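Local coordinates for protein dipicolinate synthase subunit A (Bacillus halodurans, PDB 3D4O) that probably forms the NAD(P)-binding, Rossmann-fold subunit of the synthase that makes dipicolinic acid, a spore component of Bacillus and its relatives, at residues 144-149 against 238-242; 226-232 against 249-255. All blocks are in the same frame, centred on the assembly; numbering follows the deposited sequence.

Contact 1: residues 144-149 against 238-242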
loop_
_atom_site.group_PDB
_atom_site.type_symbol
_atom_site.label_atom_id
_atom_site.label_comp_id
_atom_site.label_asym_id
_atom_site.label_seq_id
_atom_site.Cartn_x
_atom_site.Cartn_y
_atom_site.Cartn_z
HETATM N N MSE C 144 -0.654 -3.551 1.311
HETATM C CA MSE C 144 -1.672 -4.466 0.756
HETATM C C MSE C 144 -3.118 -4.032 1.031
HETATM O O MSE C 144 -4.018 -4.186 0.193
HETATM C CB MSE C 144 -1.566 -5.878 1.323
HETATM C CG MSE C 144 -0.183 -6.486 1.407
HETATM SE SE MSE C 144 -0.173 -8.257 0.622
HETATM C CE MSE C 144 -0.264 -7.148 -1.038
ATOM N N ALA C 145 -3.340 -3.582 2.248
ATOM C CA ALA C 145 -4.684 -3.202 2.690
ATOM C C ALA C 145 -5.144 -2.009 1.860
ATOM O O ALA C 145 -6.315 -1.915 1.435
ATOM C CB ALA C 145 -4.697 -2.884 4.186
ATOM N N ILE C 146 -4.191 -1.126 1.592
ATOM C CA ILE C 146 -4.461 0.044 0.771
ATOM C C ILE C 146 -4.738 -0.391 -0.673
ATOM O O ILE C 146 -5.710 0.060 -1.322
ATOM C CB ILE C 146 -3.300 1.073 0.824
ATOM C CG1 ILE C 146 -3.176 1.652 2.250
ATOM C CG2 ILE C 146 -3.493 2.171 -0.260
ATOM C CD1 ILE C 146 -1.962 2.523 2.453
ATOM N N GLN C 147 -3.885 -1.261 -1.193
ATOM C CA GLN C 147 -4.022 -1.739 -2.594
ATOM C C GLN C 147 -5.310 -2.440 -2.933
ATOM O O GLN C 147 -5.816 -2.314 -4.054
ATOM C CB GLN C 147 -2.955 -2.799 -2.953
ATOM C CG GLN C 147 -1.633 -2.251 -3.322
ATOM C CD GLN C 147 -0.549 -3.276 -3.612
ATOM O OE1 GLN C 147 -0.700 -4.461 -3.333
ATOM N NE2 GLN C 147 0.578 -2.796 -4.149
ATOM N N HIS C 148 -5.779 -3.243 -1.991
ATOM C CA HIS C 148 -6.893 -4.168 -2.250
ATOM C C HIS C 148 -8.256 -3.717 -1.788
ATOM O O HIS C 148 -9.217 -4.476 -1.902
ATOM C CB HIS C 148 -6.607 -5.554 -1.637
ATOM C CG HIS C 148 -5.503 -6.290 -2.324
ATOM N ND1 HIS C 148 -5.703 -7.002 -3.483
ATOM C CD2 HIS C 148 -4.192 -6.427 -2.017
ATOM C CE1 HIS C 148 -4.559 -7.540 -3.869
ATOM N NE2 HIS C 148 -3.623 -7.196 -3.004
ATOM N N THR C 149 -8.317 -2.500 -1.248
ATOM C CA THR C 149 -9.582 -1.902 -0.804
ATOM C C THR C 149 -9.979 -0.732 -1.701
ATOM O O THR C 149 -9.122 -0.089 -2.339
ATOM C CB THR C 149 -9.514 -1.450 0.646
ATOM O OG1 THR C 149 -8.473 -0.466 0.774
ATOM C CG2 THR C 149 -9.238 -2.655 1.567
ATOM N N THR C 238 -15.305 -7.394 3.456
ATOM C CA THR C 238 -14.152 -7.483 4.342
ATOM C C THR C 238 -12.945 -8.093 3.634
ATOM O O THR C 238 -13.067 -8.994 2.820
ATOM C CB THR C 238 -14.423 -8.289 5.590
ATOM O OG1 THR C 238 -15.617 -7.819 6.200
ATOM C CG2 THR C 238 -13.285 -8.105 6.582
ATOM N N PHE C 239 -11.778 -7.569 3.974
ATOM C CA PHE C 239 -10.512 -8.090 3.446
ATOM C C PHE C 239 -9.737 -8.732 4.599
ATOM O O PHE C 239 -9.421 -8.091 5.599
ATOM C CB PHE C 239 -9.732 -6.965 2.783
ATOM C CG PHE C 239 -8.400 -7.384 2.186
ATOM C CD1 PHE C 239 -8.230 -8.619 1.610
ATOM C CD2 PHE C 239 -7.357 -6.487 2.134
ATOM C CE1 PHE C 239 -7.028 -8.975 1.063
ATOM C CE2 PHE C 239 -6.165 -6.820 1.551
ATOM C CZ PHE C 239 -6.004 -8.071 0.998
ATOM N N VAL C 240 -9.475 -10.021 4.467
ATOM C CA VAL C 240 -8.729 -10.740 5.501
ATOM C C VAL C 240 -7.301 -10.973 5.028
ATOM O O VAL C 240 -7.085 -11.622 4.026
ATOM C CB VAL C 240 -9.303 -12.134 5.825
ATOM C CG1 VAL C 240 -8.342 -12.869 6.783
ATOM C CG2 VAL C 240 -10.745 -12.054 6.405
ATOM N N ILE C 241 -6.347 -10.423 5.762
ATOM C CA ILE C 241 -4.935 -10.605 5.454
ATOM C C ILE C 241 -4.362 -11.526 6.526
ATOM O O ILE C 241 -4.319 -11.157 7.696
ATOM C CB ILE C 241 -4.164 -9.260 5.409
ATOM C CG1 ILE C 241 -4.653 -8.360 4.256
ATOM C CG2 ILE C 241 -2.679 -9.496 5.156
ATOM C CD1 ILE C 241 -3.960 -6.952 4.214
ATOM N N ASP C 242 -3.999 -12.744 6.129
ATOM C CA ASP C 242 -3.472 -13.761 7.062
ATOM C C ASP C 242 -1.950 -13.851 7.006
ATOM O O ASP C 242 -1.340 -14.307 6.025
ATOM C CB ASP C 242 -4.119 -15.104 6.828
ATOM C CG ASP C 242 -4.000 -16.020 8.016
ATOM O OD1 ASP C 242 -3.211 -15.741 8.943
ATOM O OD2 ASP C 242 -4.698 -17.037 8.006
#

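Contact 2: residues 226-232 against 249-255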
loop_
_atom_site.group_PDB
_atom_site.type_symbol
_atom_site.label_atom_id
_atom_site.label_comp_id
_atom_site.label_asym_id
_atom_site.label_seq_id
_atom_site.Cartn_x
_atom_site.Cartn_y
_atom_site.Cartn_z
ATOM N N VAL C 226 -10.267 -17.446 12.369
ATOM C CA VAL C 226 -11.195 -16.847 11.430
ATOM C C VAL C 226 -11.922 -18.024 10.802
ATOM O O VAL C 226 -11.681 -18.433 9.665
ATOM C CB VAL C 226 -10.493 -15.924 10.409
ATOM C CG1 VAL C 226 -11.533 -15.132 9.565
ATOM C CG2 VAL C 226 -9.575 -14.956 11.136
ATOM N N THR C 227 -12.822 -18.564 11.610
ATOM C CA THR C 227 -13.607 -19.722 11.231
ATOM C C THR C 227 -14.789 -19.329 10.357
ATOM O O THR C 227 -15.063 -18.155 10.126
ATOM C CB THR C 227 -14.145 -20.469 12.463
ATOM O OG1 THR C 227 -15.058 -19.631 13.173
ATOM C CG2 THR C 227 -13.015 -20.845 13.408
ATOM N N ALA C 228 -15.494 -20.351 9.898
ATOM C CA ALA C 228 -16.681 -20.163 9.069
ATOM C C ALA C 228 -17.715 -19.274 9.771
ATOM O O ALA C 228 -18.289 -18.380 9.159
ATOM C CB ALA C 228 -17.321 -21.530 8.708
ATOM N N ASN C 229 -17.961 -19.545 11.053
ATOM C CA ASN C 229 -18.978 -18.783 11.818
ATOM C C ASN C 229 -18.566 -17.350 11.969
ATOM O O ASN C 229 -19.393 -16.436 11.959
ATOM C CB ASN C 229 -19.333 -19.395 13.186
ATOM C CG ASN C 229 -20.637 -20.187 13.144
ATOM O OD1 ASN C 229 -21.668 -19.673 12.692
ATOM N ND2 ASN C 229 -20.608 -21.427 13.632
ATOM N N VAL C 230 -17.271 -17.144 12.069
ATOM C CA VAL C 230 -16.767 -15.781 12.197
ATOM C C VAL C 230 -16.997 -15.095 10.862
ATOM O O VAL C 230 -17.619 -14.031 10.761
ATOM C CB VAL C 230 -15.273 -15.759 12.553
ATOM C CG1 VAL C 230 -14.708 -14.346 12.439
ATOM C CG2 VAL C 230 -15.084 -16.312 13.972
ATOM N N LEU C 231 -16.454 -15.728 9.846
ATOM C CA LEU C 231 -16.588 -15.251 8.473
ATOM C C LEU C 231 -18.050 -14.980 8.119
ATOM O O LEU C 231 -18.356 -13.976 7.495
ATOM C CB LEU C 231 -15.974 -16.239 7.456
ATOM C CG LEU C 231 -14.438 -16.299 7.406
ATOM C CD1 LEU C 231 -13.927 -17.486 6.599
ATOM C CD2 LEU C 231 -13.858 -15.033 6.863
ATOM N N ALA C 232 -18.949 -15.849 8.560
ATOM C CA ALA C 232 -20.364 -15.715 8.211
ATOM C C ALA C 232 -20.998 -14.398 8.698
ATOM O O ALA C 232 -21.950 -13.887 8.101
ATOM C CB ALA C 232 -21.161 -16.900 8.738
ATOM N N GLY C 249 -4.486 -19.078 9.768
ATOM C CA GLY C 249 -5.520 -19.180 10.799
ATOM C C GLY C 249 -6.910 -18.860 10.312
ATOM O O GLY C 249 -7.769 -18.418 11.068
ATOM N N THR C 250 -7.131 -19.113 9.036
ATOM C CA THR C 250 -8.405 -18.799 8.393
ATOM C C THR C 250 -9.012 -19.956 7.633
ATOM O O THR C 250 -8.319 -20.759 7.032
ATOM C CB THR C 250 -8.199 -17.609 7.400
ATOM O OG1 THR C 250 -7.638 -16.507 8.108
ATOM C CG2 THR C 250 -9.508 -17.176 6.717
ATOM N N ASP C 251 -10.333 -20.022 7.676
ATOM C CA ASP C 251 -11.069 -21.014 6.865
ATOM C C ASP C 251 -11.218 -20.446 5.454
ATOM O O ASP C 251 -12.261 -19.872 5.086
ATOM C CB ASP C 251 -12.438 -21.310 7.434
ATOM C CG ASP C 251 -13.096 -22.524 6.773
ATOM O OD1 ASP C 251 -12.652 -22.947 5.694
ATOM O OD2 ASP C 251 -14.055 -23.050 7.350
ATOM N N PHE C 252 -10.130 -20.589 4.703
ATOM C CA PHE C 252 -10.024 -20.074 3.330
ATOM C C PHE C 252 -11.047 -20.685 2.401
ATOM O O PHE C 252 -11.473 -20.045 1.443
ATOM C CB PHE C 252 -8.621 -20.268 2.731
ATOM C CG PHE C 252 -7.539 -19.484 3.442
ATOM C CD1 PHE C 252 -7.481 -18.104 3.337
ATOM C CD2 PHE C 252 -6.579 -20.133 4.204
ATOM C CE1 PHE C 252 -6.501 -17.396 3.990
ATOM C CE2 PHE C 252 -5.590 -19.431 4.854
ATOM C CZ PHE C 252 -5.552 -18.067 4.757
ATOM N N ARG C 253 -11.460 -21.911 2.691
ATOM C CA ARG C 253 -12.411 -22.567 1.818
ATOM C C ARG C 253 -13.759 -21.886 2.026
ATOM O O ARG C 253 -14.464 -21.561 1.071
ATOM C CB ARG C 253 -12.477 -24.089 2.056
ATOM N N TYR C 254 -14.099 -21.614 3.278
ATOM C CA TYR C 254 -15.396 -20.979 3.567
ATOM C C TYR C 254 -15.424 -19.525 3.106
ATOM O O TYR C 254 -16.430 -19.036 2.596
ATOM C CB TYR C 254 -15.790 -21.072 5.042
ATOM C CG TYR C 254 -17.179 -20.509 5.267
ATOM C CD1 TYR C 254 -18.298 -21.257 4.952
ATOM C CD2 TYR C 254 -17.372 -19.215 5.743
ATOM C CE1 TYR C 254 -19.566 -20.758 5.117
ATOM C CE2 TYR C 254 -18.652 -18.705 5.921
ATOM C CZ TYR C 254 -19.747 -19.483 5.605
ATOM O OH TYR C 254 -21.033 -19.000 5.770
ATOM N N ALA C 255 -14.308 -18.840 3.279
ATOM C CA ALA C 255 -14.222 -17.413 2.910
ATOM C C ALA C 255 -14.556 -17.282 1.445
ATOM O O ALA C 255 -15.396 -16.502 1.012
ATOM C CB ALA C 255 -12.804 -16.863 3.166
HETATM O O HOH W 1 -14.029 -22.980 10.063
#

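Contact 1: residues 144-149 against 238-242
F239 reaches from strand 239-242 to the last turn of helix 127-148, where it meets H148, A145 and the carbonyl of M144. The axes of the short segments pass 10.0 Å apart at 149°, so the space between them has to be bridged by side chains. With CG anti to the backbone N (chi1 -180°), F239 carries its phenyl toward the helix. Past CB, its CD2 comes within 4.3 Å of T149 CG2. CE2 meets several atoms: it lies 3.5 Å from H148 CB and, at the ring edge, 3.7 Å from M144 O, with A145 CA close to the same edge. CZ at the tip reaches H148 CG at 3.8 Å, and the two ring planes lie at 47°, centroids 5.2 Å apart. I241 CG1 from the same strand lies against one face of the phenyl, while I241 CD1 meets M144 CB at 3.9 Å and A145 CB at 4.1 Å. Two of the polar atoms here have partners: M144 O accepts the backbone N-H of H148, and H148 ND1 is hydrogen-bonded to K261 NZ, at the start of strand 261-264. The side chains of the two segments thus meet by apolar and aromatic contact, which seats the long helix on this sheet by dispersion and shape, while the bonds named here run within the helix and to K261.

Contact 2: residues 226-232 against 249-255
V226 and T250 form a single parallel bridge: V226 N donates to G249 O at 3.0 Å and D251 N donates to V226 O at 2.9 Å, both nearly straight (169° and 168°). Beside it the side chains of V226 and T250 run together, V226 CB lying 3.7 Å from T250 OG1. D251 then serves both helix starts. Its CG is anti to the backbone N, which puts OD1 near Y254 N as an N-cap acceptor, approached from above the carboxylate plane at 3.1 Å. OD2 takes a bond from a water that itself accepts from A228 N, so one carboxylate ties the first turns of helices 228-233 and 252-257. Y254 adds an aromatic contact next to it. A228 CB sits over one face of its ring, 3.8 Å from the centroid and 19° off the normal, a CH-pi contact, while L231 CB lies in plane at the edge, 3.7 Å from Y254 CD2. Farther in, L231 CD1 rests 3.7 Å from A255 CB. These segments follow the adjacent parallel strands 216-219 and 239-242 of the Rossmann-type sheet, and the two helices begin side by side. T250 packs on V240, F252 and A255 pack on strand 261-264, and L231 O is bonded to R258 NH1.

How the contacts relate
Contacts 1 and 2, with centres 16 Å apart, are joined through strand 239-242, a segment of contact 1 whose V240 and D242 touch contact 2. F239 and I241, alternating with them, turn to helix 127-148 in contact 1. The junction is D242: its OD2 lies 2.7 Å from G249 N and 3.0 Å from T250 OG1, both probable hydrogen bonds, and F252 CZ packs 3.5 Å from D242 OD2. Along the chain the four segments alternate, so the strand seated by contact 1 runs between the two halves of contact 2. The same sheet contains strand 157-161, followed by a glycine-rich turn consistent with dinucleotide binding.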